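Local atomic coordinates of RNA-dependent RNA Polymerase (Bombyx mori cytoplasmic polyhedrosis virus, PDB entry 6TZ0), a protein that synthesises viral RNA on an RNA template, transcribing the double-stranded genome into plus strands and, after core assembly, probably copying those into minus strands. Residues Pro270-His281 / His1036-Leu1045; Ala1058-Ala1069 / Phe1150-Leu1161. One frame throughout, in Å; residues are numbered along the deposited sequence.

Contact 1 of 2, residues Pro270-His281 / His1036-Leu1045; sequences PVWSQFNEVIGH and HAKHTSYSNL
His281 and His1039 meet through their ND1 atoms where a two-stranded antiparallel hairpin, strands 266-272 and 278-285, leans against the loop that precedes helix 1054-1062. The nitrogens lie 3.0 Å apart in a nearly straight hydrogen bond (167°), each at the edge of the other ring and near its plane. Either could donate, but the bond requires one ND1 to carry the proton and the other to accept it. The rings themselves meet rim to rim, their planes turned by 47°. Over one face of His1039 sits Gly280 CA, 3.5 Å from the ring centroid in a CH-pi contact. One face of His281 receives Tyr1042 CE2 near the rim, completing a small aromatic cluster, while Lys1038 CD approaches His281 CE1 obliquely.

A second, apolar patch forms beside this one. Val278 turns CG1 anti to its backbone N (chi1 177°), toward His1039 CB at 3.8 Å; CG2 instead lies over one face of Trp272. The indole's CZ2 touches Leu1045 CD2 at 3.9 Å. Pro270 rests its CB and CD on the carbonyl oxygens of His1039 and Ser1043.

Around these groups lie further contacts. Ile279 and Gly280 both face Val271 in a classic beta bulge, and Lys1038 NZ donates to Tyr1042 OH, tethering the phenol whose CE2 lies over His281. Trp272 NE1 is hydrogen-bonded to Gly730 O.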
loop_
_atom_site.group_PDB
_atom_site.type_symbol
_atom_site.label_atom_id
_atom_site.label_comp_id
_atom_site.label_asym_id
_atom_site.label_seq_id
_atom_site.Cartn_x
_atom_site.Cartn_y
_atom_site.Cartn_z
ATOM N N PRO A 270 -2.758 -30.690 -22.690
ATOM C CA PRO A 270 -3.388 -29.889 -23.746
ATOM C C PRO A 270 -2.425 -28.855 -24.318
ATOM O O PRO A 270 -1.378 -28.549 -23.750
ATOM C CB PRO A 270 -4.567 -29.218 -23.035
ATOM C CG PRO A 270 -4.178 -29.179 -21.629
ATOM C CD PRO A 270 -3.384 -30.425 -21.383
ATOM N N VAL A 271 -2.804 -28.318 -25.477
ATOM C CA VAL A 271 -1.995 -27.353 -26.212
ATOM C C VAL A 271 -2.822 -26.099 -26.435
ATOM O O VAL A 271 -3.932 -26.170 -26.970
ATOM C CB VAL A 271 -1.501 -27.923 -27.554
ATOM C CG1 VAL A 271 -0.832 -26.850 -28.382
ATOM C CG2 VAL A 271 -0.545 -29.069 -27.326
ATOM N N TRP A 272 -2.275 -24.957 -26.042
ATOM C CA TRP A 272 -2.966 -23.681 -26.133
ATOM C C TRP A 272 -2.464 -22.855 -27.307
ATOM O O TRP A 272 -1.264 -22.793 -27.576
ATOM C CB TRP A 272 -2.792 -22.894 -24.841
ATOM C CG TRP A 272 -3.572 -23.448 -23.710
ATOM C CD1 TRP A 272 -3.179 -24.420 -22.847
ATOM C CD2 TRP A 272 -4.872 -23.035 -23.287
ATOM N NE1 TRP A 272 -4.159 -24.657 -21.929
ATOM C CE2 TRP A 272 -5.209 -23.816 -22.172
ATOM C CE3 TRP A 272 -5.786 -22.081 -23.745
ATOM C CZ2 TRP A 272 -6.420 -23.679 -21.509
ATOM C CZ3 TRP A 272 -6.991 -21.950 -23.086
ATOM C CH2 TRP A 272 -7.295 -22.741 -21.979
ATOM N N SER A 273 -3.400 -22.202 -27.981
ATOM C CA SER A 273 -3.115 -21.275 -29.060
ATOM C C SER A 273 -2.634 -19.937 -28.515
ATOM O O SER A 273 -2.601 -19.695 -27.307
ATOM C CB SER A 273 -4.359 -21.062 -29.912
ATOM O OG SER A 273 -4.153 -20.028 -30.849
ATOM N N GLN A 274 -2.254 -19.051 -29.434
ATOM C CA GLN A 274 -1.977 -17.670 -29.072
ATOM C C GLN A 274 -3.250 -16.966 -28.647
ATOM O O GLN A 274 -3.221 -16.092 -27.779
ATOM C CB GLN A 274 -1.379 -16.934 -30.265
ATOM C CG GLN A 274 -0.213 -17.624 -30.892
ATOM C CD GLN A 274 0.254 -16.934 -32.139
ATOM O OE1 GLN A 274 -0.295 -15.913 -32.539
ATOM N NE2 GLN A 274 1.266 -17.498 -32.779
ATOM N N PHE A 275 -4.359 -17.305 -29.288
ATOM C CA PHE A 275 -5.634 -16.615 -29.130
ATOM C C PHE A 275 -6.558 -17.339 -28.159
ATOM O O PHE A 275 -7.740 -17.513 -28.454
ATOM C CB PHE A 275 -6.281 -16.469 -30.501
ATOM C CG PHE A 275 -5.432 -15.713 -31.482
ATOM C CD1 PHE A 275 -5.441 -14.333 -31.501
ATOM C CD2 PHE A 275 -4.597 -16.385 -32.365
ATOM C CE1 PHE A 275 -4.650 -13.637 -32.390
ATOM C CE2 PHE A 275 -3.801 -15.692 -33.251
ATOM C CZ PHE A 275 -3.829 -14.319 -33.261
ATOM N N ASN A 276 -6.026 -17.730 -26.991
ATOM C CA ASN A 276 -6.793 -18.210 -25.829
ATOM C C ASN A 276 -7.676 -19.421 -26.139
ATOM O O ASN A 276 -8.815 -19.501 -25.679
ATOM C CB ASN A 276 -7.645 -17.086 -25.235
ATOM C CG ASN A 276 -6.819 -15.927 -24.736
ATOM O OD1 ASN A 276 -6.855 -14.840 -25.306
ATOM N ND2 ASN A 276 -6.090 -16.141 -23.650
ATOM N N GLU A 277 -7.164 -20.368 -26.918
ATOM C CA GLU A 277 -7.953 -21.515 -27.345
ATOM C C GLU A 277 -7.167 -22.800 -27.164
ATOM O O GLU A 277 -5.957 -22.833 -27.387
ATOM C CB GLU A 277 -8.361 -21.394 -28.808
ATOM C CG GLU A 277 -9.375 -20.320 -29.118
ATOM C CD GLU A 277 -9.599 -20.173 -30.610
ATOM O OE1 GLU A 277 -8.856 -20.814 -31.381
ATOM O OE2 GLU A 277 -10.508 -19.418 -31.015
ATOM N N VAL A 278 -7.863 -23.861 -26.771
ATOM C CA VAL A 278 -7.274 -25.196 -26.732
ATOM C C VAL A 278 -7.393 -25.793 -28.131
ATOM O O VAL A 278 -8.495 -26.076 -28.604
ATOM C CB VAL A 278 -7.951 -26.086 -25.689
ATOM C CG1 VAL A 278 -7.374 -27.478 -25.737
ATOM C CG2 VAL A 278 -7.762 -25.510 -24.320
ATOM N N ILE A 279 -6.255 -25.990 -28.790
ATOM C CA ILE A 279 -6.238 -26.405 -30.185
ATOM C C ILE A 279 -5.830 -27.857 -30.377
ATOM O O ILE A 279 -6.110 -28.422 -31.445
ATOM C CB ILE A 279 -5.331 -25.479 -31.016
ATOM C CG1 ILE A 279 -3.942 -25.410 -30.381
ATOM C CG2 ILE A 279 -5.965 -24.120 -31.136
ATOM C CD1 ILE A 279 -2.920 -24.684 -31.200
ATOM N N GLY A 280 -5.192 -28.479 -29.399
ATOM C CA GLY A 280 -4.879 -29.883 -29.511
ATOM C C GLY A 280 -4.301 -30.396 -28.219
ATOM O O GLY A 280 -4.309 -29.711 -27.197
ATOM N N HIS A 281 -3.792 -31.617 -28.281
ATOM C CA HIS A 281 -3.051 -32.198 -27.178
ATOM C C HIS A 281 -1.862 -32.956 -27.738
ATOM O O HIS A 281 -1.931 -33.539 -28.822
ATOM C CB HIS A 281 -3.917 -33.134 -26.323
ATOM C CG HIS A 281 -4.355 -34.373 -27.032
ATOM N ND1 HIS A 281 -5.470 -34.414 -27.835
ATOM C CD2 HIS A 281 -3.815 -35.612 -27.074
ATOM C CE1 HIS A 281 -5.607 -35.628 -28.333
ATOM N NE2 HIS A 281 -4.611 -36.373 -27.893
ATOM N N HIS A 1036 -12.600 -29.518 -28.467
ATOM C CA HIS A 1036 -11.664 -29.523 -27.350
ATOM C C HIS A 1036 -12.127 -30.371 -26.177
ATOM O O HIS A 1036 -11.451 -30.380 -25.146
ATOM C CB HIS A 1036 -11.365 -28.105 -26.855
ATOM C CG HIS A 1036 -12.576 -27.312 -26.481
ATOM N ND1 HIS A 1036 -13.309 -27.557 -25.342
ATOM C CD2 HIS A 1036 -13.131 -26.220 -27.054
ATOM C CE1 HIS A 1036 -14.298 -26.689 -25.260
ATOM N NE2 HIS A 1036 -14.205 -25.857 -26.279
ATOM N N ALA A 1037 -13.257 -31.070 -26.295
ATOM C CA ALA A 1037 -13.640 -32.021 -25.260
ATOM C C ALA A 1037 -12.705 -33.215 -25.230
ATOM O O ALA A 1037 -12.512 -33.824 -24.175
ATOM C CB ALA A 1037 -15.071 -32.492 -25.476
ATOM N N LYS A 1038 -12.120 -33.565 -26.368
ATOM C CA LYS A 1038 -11.168 -34.657 -26.401
ATOM C C LYS A 1038 -9.779 -34.201 -25.988
ATOM O O LYS A 1038 -8.991 -35.014 -25.495
ATOM C CB LYS A 1038 -11.157 -35.277 -27.800
ATOM C CG LYS A 1038 -10.607 -36.689 -27.885
ATOM C CD LYS A 1038 -9.171 -36.738 -28.330
ATOM C CE LYS A 1038 -8.751 -38.173 -28.573
ATOM N NZ LYS A 1038 -8.768 -38.968 -27.316
ATOM N N HIS A 1039 -9.472 -32.915 -26.145
ATOM C CA HIS A 1039 -8.144 -32.436 -25.806
ATOM C C HIS A 1039 -7.979 -32.180 -24.318
ATOM O O HIS A 1039 -6.844 -32.085 -23.845
ATOM C CB HIS A 1039 -7.816 -31.159 -26.581
ATOM C CG HIS A 1039 -7.967 -31.296 -28.061
ATOM N ND1 HIS A 1039 -7.287 -32.245 -28.790
ATOM C CD2 HIS A 1039 -8.664 -30.560 -28.959
ATOM C CE1 HIS A 1039 -7.599 -32.125 -30.066
ATOM N NE2 HIS A 1039 -8.430 -31.107 -30.197
ATOM N N THR A 1040 -9.078 -32.078 -23.576
ATOM C CA THR A 1040 -9.042 -31.862 -22.138
ATOM C C THR A 1040 -9.374 -33.116 -21.344
ATOM O O THR A 1040 -9.393 -33.066 -20.113
ATOM C CB THR A 1040 -10.009 -30.745 -21.750
ATOM O OG1 THR A 1040 -11.344 -31.132 -22.086
ATOM C CG2 THR A 1040 -9.668 -29.475 -22.487
ATOM N N SER A 1041 -9.634 -34.237 -22.015
ATOM C CA SER A 1041 -9.888 -35.492 -21.325
ATOM C C SER A 1041 -8.617 -36.118 -20.770
ATOM O O SER A 1041 -8.695 -37.009 -19.919
ATOM C CB SER A 1041 -10.581 -36.467 -22.267
ATOM O OG SER A 1041 -9.738 -36.790 -23.353
ATOM N N TYR A 1042 -7.460 -35.684 -21.245
ATOM C CA TYR A 1042 -6.175 -36.049 -20.677
ATOM C C TYR A 1042 -5.674 -34.848 -19.894
ATOM O O TYR A 1042 -5.618 -33.744 -20.451
ATOM C CB TYR A 1042 -5.167 -36.372 -21.778
ATOM C CG TYR A 1042 -5.589 -37.420 -22.776
ATOM C CD1 TYR A 1042 -5.453 -38.770 -22.499
ATOM C CD2 TYR A 1042 -6.108 -37.049 -24.012
ATOM C CE1 TYR A 1042 -5.827 -39.723 -23.420
ATOM C CE2 TYR A 1042 -6.488 -37.993 -24.938
ATOM C CZ TYR A 1042 -6.346 -39.328 -24.636
ATOM O OH TYR A 1042 -6.725 -40.274 -25.557
ATOM N N SER A 1043 -5.318 -35.060 -18.618
ATOM C CA SER A 1043 -4.681 -34.049 -17.768
ATOM C C SER A 1043 -5.511 -32.782 -17.620
ATOM O O SER A 1043 -5.220 -31.788 -18.290
ATOM C CB SER A 1043 -3.278 -33.689 -18.265
ATOM O OG SER A 1043 -2.378 -34.758 -18.063
ATOM N N ASN A 1044 -6.597 -32.869 -16.847
ATOM C CA ASN A 1044 -7.553 -31.780 -16.664
ATOM C C ASN A 1044 -6.900 -30.460 -16.273
ATOM O O ASN A 1044 -5.929 -30.426 -15.521
ATOM C CB ASN A 1044 -8.585 -32.167 -15.606
ATOM C CG ASN A 1044 -7.970 -32.577 -14.286
ATOM O OD1 ASN A 1044 -6.766 -32.709 -14.158
ATOM N ND2 ASN A 1044 -8.807 -32.725 -13.272
ATOM N N LEU A 1045 -7.424 -29.371 -16.820
ATOM C CA LEU A 1045 -6.819 -28.063 -16.647
ATOM C C LEU A 1045 -7.382 -27.292 -15.461
ATOM O O LEU A 1045 -7.126 -26.091 -15.340
ATOM C CB LEU A 1045 -6.933 -27.276 -17.955
ATOM C CG LEU A 1045 -8.238 -27.196 -18.740
ATOM C CD1 LEU A 1045 -9.096 -26.062 -18.292
ATOM C CD2 LEU A 1045 -7.920 -27.046 -20.205
#

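Contact 2 of 2, residues Ala1058-Ala1069 / Phe1150-Leu1161; sequences AFALLGGLDRSA and FLSDNPVSAERL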
loop_
_atom_site.group_PDB
_atom_site.type_symbol
_atom_site.label_atom_id
_atom_site.label_comp_id
_atom_site.label_asym_id
_atom_site.label_seq_id
_atom_site.Cartn_x
_atom_site.Cartn_y
_atom_site.Cartn_z
ATOM N N ALA A 1058 -19.470 -28.715 -18.895
ATOM C CA ALA A 1058 -19.900 -27.362 -19.217
ATOM C C ALA A 1058 -18.940 -26.695 -20.188
ATOM O O ALA A 1058 -19.366 -25.935 -21.062
ATOM C CB ALA A 1058 -20.025 -26.530 -17.943
ATOM N N PHE A 1059 -17.640 -26.967 -20.049
ATOM C CA PHE A 1059 -16.675 -26.460 -21.019
ATOM C C PHE A 1059 -16.864 -27.134 -22.371
ATOM O O PHE A 1059 -16.775 -26.483 -23.415
ATOM C CB PHE A 1059 -15.266 -26.679 -20.482
ATOM C CG PHE A 1059 -14.186 -25.950 -21.231
ATOM C CD1 PHE A 1059 -14.057 -24.577 -21.119
ATOM C CD2 PHE A 1059 -13.255 -26.642 -21.986
ATOM C CE1 PHE A 1059 -13.050 -23.909 -21.779
ATOM C CE2 PHE A 1059 -12.244 -25.973 -22.646
ATOM C CZ PHE A 1059 -12.147 -24.608 -22.547
ATOM N N ALA A 1060 -17.172 -28.432 -22.361
ATOM C CA ALA A 1060 -17.421 -29.185 -23.581
ATOM C C ALA A 1060 -18.725 -28.801 -24.263
ATOM O O ALA A 1060 -18.899 -29.108 -25.444
ATOM C CB ALA A 1060 -17.434 -30.678 -23.265
ATOM N N LEU A 1061 -19.661 -28.187 -23.546
ATOM C CA LEU A 1061 -20.903 -27.741 -24.163
ATOM C C LEU A 1061 -20.872 -26.278 -24.581
ATOM O O LEU A 1061 -21.227 -25.958 -25.716
ATOM C CB LEU A 1061 -22.090 -27.966 -23.225
ATOM C CG LEU A 1061 -22.591 -29.376 -22.952
ATOM C CD1 LEU A 1061 -23.707 -29.287 -21.949
ATOM C CD2 LEU A 1061 -23.069 -30.027 -24.221
ATOM N N LEU A 1062 -20.470 -25.380 -23.683
ATOM C CA LEU A 1062 -20.571 -23.951 -23.954
ATOM C C LEU A 1062 -19.316 -23.377 -24.586
ATOM O O LEU A 1062 -19.393 -22.359 -25.279
ATOM C CB LEU A 1062 -20.865 -23.165 -22.674
ATOM C CG LEU A 1062 -22.288 -23.061 -22.124
ATOM C CD1 LEU A 1062 -23.257 -22.584 -23.190
ATOM C CD2 LEU A 1062 -22.758 -24.341 -21.481
ATOM N N GLY A 1063 -18.164 -23.986 -24.343
ATOM C CA GLY A 1063 -16.913 -23.511 -24.893
ATOM C C GLY A 1063 -16.197 -22.566 -23.953
ATOM O O GLY A 1063 -16.590 -22.345 -22.805
ATOM N N GLY A 1064 -15.124 -21.992 -24.473
ATOM C CA GLY A 1064 -14.284 -21.112 -23.695
ATOM C C GLY A 1064 -14.635 -19.651 -23.852
ATOM O O GLY A 1064 -15.550 -19.272 -24.573
ATOM N N LEU A 1065 -13.864 -18.824 -23.163
ATOM C CA LEU A 1065 -14.114 -17.393 -23.119
ATOM C C LEU A 1065 -13.281 -16.678 -24.173
ATOM O O LEU A 1065 -12.146 -17.067 -24.459
ATOM C CB LEU A 1065 -13.812 -16.860 -21.715
ATOM C CG LEU A 1065 -12.405 -16.602 -21.157
ATOM C CD1 LEU A 1065 -12.546 -15.954 -19.809
ATOM C CD2 LEU A 1065 -11.525 -17.837 -21.039
ATOM N N ASP A 1066 -13.861 -15.638 -24.772
ATOM C CA ASP A 1066 -13.204 -14.903 -25.843
ATOM C C ASP A 1066 -13.494 -13.418 -25.699
ATOM O O ASP A 1066 -14.605 -13.031 -25.330
ATOM C CB ASP A 1066 -13.667 -15.388 -27.218
ATOM C CG ASP A 1066 -12.838 -14.809 -28.347
ATOM O OD1 ASP A 1066 -11.699 -15.276 -28.541
ATOM O OD2 ASP A 1066 -13.314 -13.883 -29.033
ATOM N N ARG A 1067 -12.492 -12.591 -26.006
ATOM C CA ARG A 1067 -12.616 -11.142 -25.891
ATOM C C ARG A 1067 -13.166 -10.480 -27.144
ATOM O O ARG A 1067 -13.629 -9.339 -27.068
ATOM C CB ARG A 1067 -11.259 -10.511 -25.553
ATOM C CG ARG A 1067 -10.193 -10.693 -26.623
ATOM C CD ARG A 1067 -8.930 -9.911 -26.282
ATOM N NE ARG A 1067 -8.308 -10.358 -25.037
ATOM C CZ ARG A 1067 -7.385 -11.309 -24.957
ATOM N NH1 ARG A 1067 -6.960 -11.921 -26.054
ATOM N NH2 ARG A 1067 -6.882 -11.645 -23.777
ATOM N N SER A 1068 -13.124 -11.160 -28.285
ATOM C CA SER A 1068 -13.589 -10.596 -29.543
ATOM C C SER A 1068 -14.897 -11.202 -30.025
ATOM O O SER A 1068 -15.450 -10.728 -31.023
ATOM C CB SER A 1068 -12.521 -10.779 -30.628
ATOM O OG SER A 1068 -12.321 -12.156 -30.911
ATOM N N ALA A 1069 -15.397 -12.242 -29.358
ATOM C CA ALA A 1069 -16.645 -12.889 -29.762
ATOM C C ALA A 1069 -17.820 -12.233 -29.036
ATOM O O ALA A 1069 -18.510 -12.830 -28.209
ATOM C CB ALA A 1069 -16.581 -14.388 -29.496
ATOM N N PHE A 1150 -12.925 -20.511 -16.563
ATOM C CA PHE A 1150 -12.628 -20.972 -17.917
ATOM C C PHE A 1150 -13.819 -20.908 -18.859
ATOM O O PHE A 1150 -13.638 -21.084 -20.066
ATOM C CB PHE A 1150 -12.112 -22.415 -17.924
ATOM C CG PHE A 1150 -10.669 -22.554 -17.562
ATOM C CD1 PHE A 1150 -9.685 -22.178 -18.457
ATOM C CD2 PHE A 1150 -10.295 -23.119 -16.361
ATOM C CE1 PHE A 1150 -8.354 -22.321 -18.137
ATOM C CE2 PHE A 1150 -8.967 -23.268 -16.038
ATOM C CZ PHE A 1150 -7.994 -22.871 -16.929
ATOM N N LEU A 1151 -15.016 -20.665 -18.352
ATOM C CA LEU A 1151 -16.222 -20.754 -19.155
ATOM C C LEU A 1151 -16.585 -19.394 -19.742
ATOM O O LEU A 1151 -16.097 -18.349 -19.311
ATOM C CB LEU A 1151 -17.368 -21.305 -18.315
ATOM C CG LEU A 1151 -17.644 -22.800 -18.201
ATOM C CD1 LEU A 1151 -18.042 -23.290 -19.559
ATOM C CD2 LEU A 1151 -16.467 -23.596 -17.669
ATOM N N SER A 1152 -17.467 -19.417 -20.736
ATOM C CA SER A 1152 -17.733 -18.233 -21.541
ATOM C C SER A 1152 -18.705 -17.286 -20.854
ATOM O O SER A 1152 -19.667 -17.711 -20.211
ATOM C CB SER A 1152 -18.295 -18.628 -22.904
ATOM O OG SER A 1152 -19.595 -19.162 -22.780
ATOM N N ASP A 1153 -18.454 -15.991 -21.018
ATOM C CA ASP A 1153 -19.309 -14.934 -20.501
ATOM C C ASP A 1153 -20.464 -14.596 -21.428
ATOM O O ASP A 1153 -21.247 -13.697 -21.111
ATOM C CB ASP A 1153 -18.488 -13.665 -20.264
ATOM C CG ASP A 1153 -17.508 -13.806 -19.126
ATOM O OD1 ASP A 1153 -17.784 -14.587 -18.193
ATOM O OD2 ASP A 1153 -16.462 -13.125 -19.160
ATOM N N ASN A 1154 -20.588 -15.277 -22.562
ATOM C CA ASN A 1154 -21.520 -14.855 -23.587
ATOM C C ASN A 1154 -22.719 -15.783 -23.591
ATOM O O ASN A 1154 -22.543 -17.005 -23.705
ATOM C CB ASN A 1154 -20.839 -14.858 -24.948
ATOM C CG ASN A 1154 -21.588 -14.042 -25.981
ATOM O OD1 ASN A 1154 -22.634 -13.468 -25.699
ATOM N ND2 ASN A 1154 -21.043 -13.977 -27.186
ATOM N N PRO A 1155 -23.943 -15.264 -23.456
ATOM C CA PRO A 1155 -25.131 -16.121 -23.577
ATOM C C PRO A 1155 -25.394 -16.637 -24.982
ATOM O O PRO A 1155 -26.247 -17.517 -25.140
ATOM C CB PRO A 1155 -26.265 -15.201 -23.116
ATOM C CG PRO A 1155 -25.601 -14.187 -22.264
ATOM C CD PRO A 1155 -24.276 -13.951 -22.889
ATOM N N VAL A 1156 -24.705 -16.119 -26.001
ATOM C CA VAL A 1156 -24.901 -16.569 -27.372
ATOM C C VAL A 1156 -24.324 -17.970 -27.570
ATOM O O VAL A 1156 -24.768 -18.709 -28.453
ATOM C CB VAL A 1156 -24.291 -15.513 -28.322
ATOM C CG1 VAL A 1156 -24.489 -15.849 -29.796
ATOM C CG2 VAL A 1156 -24.887 -14.147 -28.031
ATOM N N SER A 1157 -23.401 -18.394 -26.707
ATOM C CA SER A 1157 -22.799 -19.717 -26.813
ATOM C C SER A 1157 -23.764 -20.858 -26.507
ATOM O O SER A 1157 -23.405 -22.019 -26.726
ATOM C CB SER A 1157 -21.597 -19.813 -25.880
ATOM O OG SER A 1157 -22.006 -19.747 -24.529
ATOM N N ALA A 1158 -24.966 -20.569 -26.019
ATOM C CA ALA A 1158 -25.964 -21.588 -25.746
ATOM C C ALA A 1158 -27.028 -21.704 -26.826
ATOM O O ALA A 1158 -27.944 -22.515 -26.676
ATOM C CB ALA A 1158 -26.644 -21.312 -24.407
ATOM N N GLU A 1159 -26.939 -20.926 -27.910
ATOM C CA GLU A 1159 -28.003 -20.960 -28.907
ATOM C C GLU A 1159 -27.937 -22.209 -29.769
ATOM O O GLU A 1159 -28.923 -22.538 -30.435
ATOM C CB GLU A 1159 -27.977 -19.707 -29.789
ATOM C CG GLU A 1159 -26.829 -19.585 -30.782
ATOM C CD GLU A 1159 -27.185 -20.042 -32.191
ATOM O OE1 GLU A 1159 -28.389 -20.098 -32.522
ATOM O OE2 GLU A 1159 -26.256 -20.333 -32.975
ATOM N N ARG A 1160 -26.810 -22.917 -29.769
ATOM C CA ARG A 1160 -26.716 -24.144 -30.540
ATOM C C ARG A 1160 -27.312 -25.329 -29.793
ATOM O O ARG A 1160 -27.470 -26.401 -30.383
ATOM C CB ARG A 1160 -25.250 -24.414 -30.908
ATOM C CG ARG A 1160 -24.359 -24.989 -29.816
ATOM C CD ARG A 1160 -24.109 -26.457 -30.119
ATOM N NE ARG A 1160 -23.394 -27.180 -29.081
ATOM C CZ ARG A 1160 -22.086 -27.370 -29.066
ATOM N NH1 ARG A 1160 -21.335 -26.876 -30.035
ATOM N NH2 ARG A 1160 -21.536 -28.061 -28.082
ATOM N N LEU A 1161 -27.652 -25.156 -28.517
ATOM C CA LEU A 1161 -28.044 -26.256 -27.651
ATOM C C LEU A 1161 -29.546 -26.387 -27.462
ATOM O O LEU A 1161 -30.006 -27.455 -27.051
ATOM C CB LEU A 1161 -27.390 -26.085 -26.277
ATOM C CG LEU A 1161 -25.876 -26.240 -26.230
ATOM C CD1 LEU A 1161 -25.352 -25.815 -24.882
ATOM C CD2 LEU A 1161 -25.521 -27.682 -26.495
#
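Leu1062 and Leu1151 anchor the dense half of this contact, where the end of helix 1054-1062 and the chain leaving it lie against the loop 1150-1161. Leu1151 pushes CD1 against the helix, 3.3 Å from Ala1058 O and within 4.2 Å of Leu1062 CB, while its CD2 and Phe1150 O lie at the edge of the Phe1059 ring. Leu1062, with CG anti to the carbonyl carbon (chi1 -81°), reaches over the 3-10 segment 1155-1158: its CD1 touches Ala1158 CB at 3.8 Å. One residue earlier in the helix, Leu1061 crosses Leu1161 at about a right angle, CD2 against CD2. Ile1186 of helix 1174-1188 backs both Leu1062 and Leu1161. Just past the helix, Leu1065 CA and Ser1152 CA come within 4.0 Å, with Gly1064 O beside Ser1152 CB and Leu1065 CB against Leu1151 O.

Within the loop, Ser1152 OG donates to Ser1157 OG, which in turn donates to Asn1154 O, 2.9 Å away and nearly in line with that carbonyl (168°). These two bonds tie the three residues together beside Leu1062, whose CD1 lies 3.4 Å from Ser1157 OG.

Toward the exposed residues the contact thins. Asn1154 ND2 comes within 3.0 Å of Ala1069 O, but little side-chain packing accompanies it. Nearby, Asp1066 OD2 takes Ser1068 OG on its syn lone pair and Ser1068 N from above the carboxylate plane. At another margin Arg1160 lays one guanidinium face over Leu1061 O.

The helix gives way at Gly1063, whose positive phi (93°) takes the chain out of helical geometry. The whole is a helix C-terminus docked on a loop with a 3-10 turn, and the chain beyond it is shaped by the Asx turn of Asp1066.

How the contacts relate
Contact 1 ties the N-terminal family region to the C-terminal one across 755 residues, whereas contact 2 joins two parts of the C-terminal region only 81 residues apart. They follow in series along the chain, and their centres lie about 15 Å apart. The two contacts touch directly: His1036 CE1 comes 3.1 Å from Phe1059 O, Ala1037 CB meets Ala1060 CB at 3.7 Å, and Leu1045 O lies 3.4 Å from Phe1150 CE2. A weak hydrogen bond from Arg1067 to Asn276 adds a polar link to the hairpin turn. Both contacts lie away from the magnesium-binding aspartates Asp547, Asp680 and Asp681.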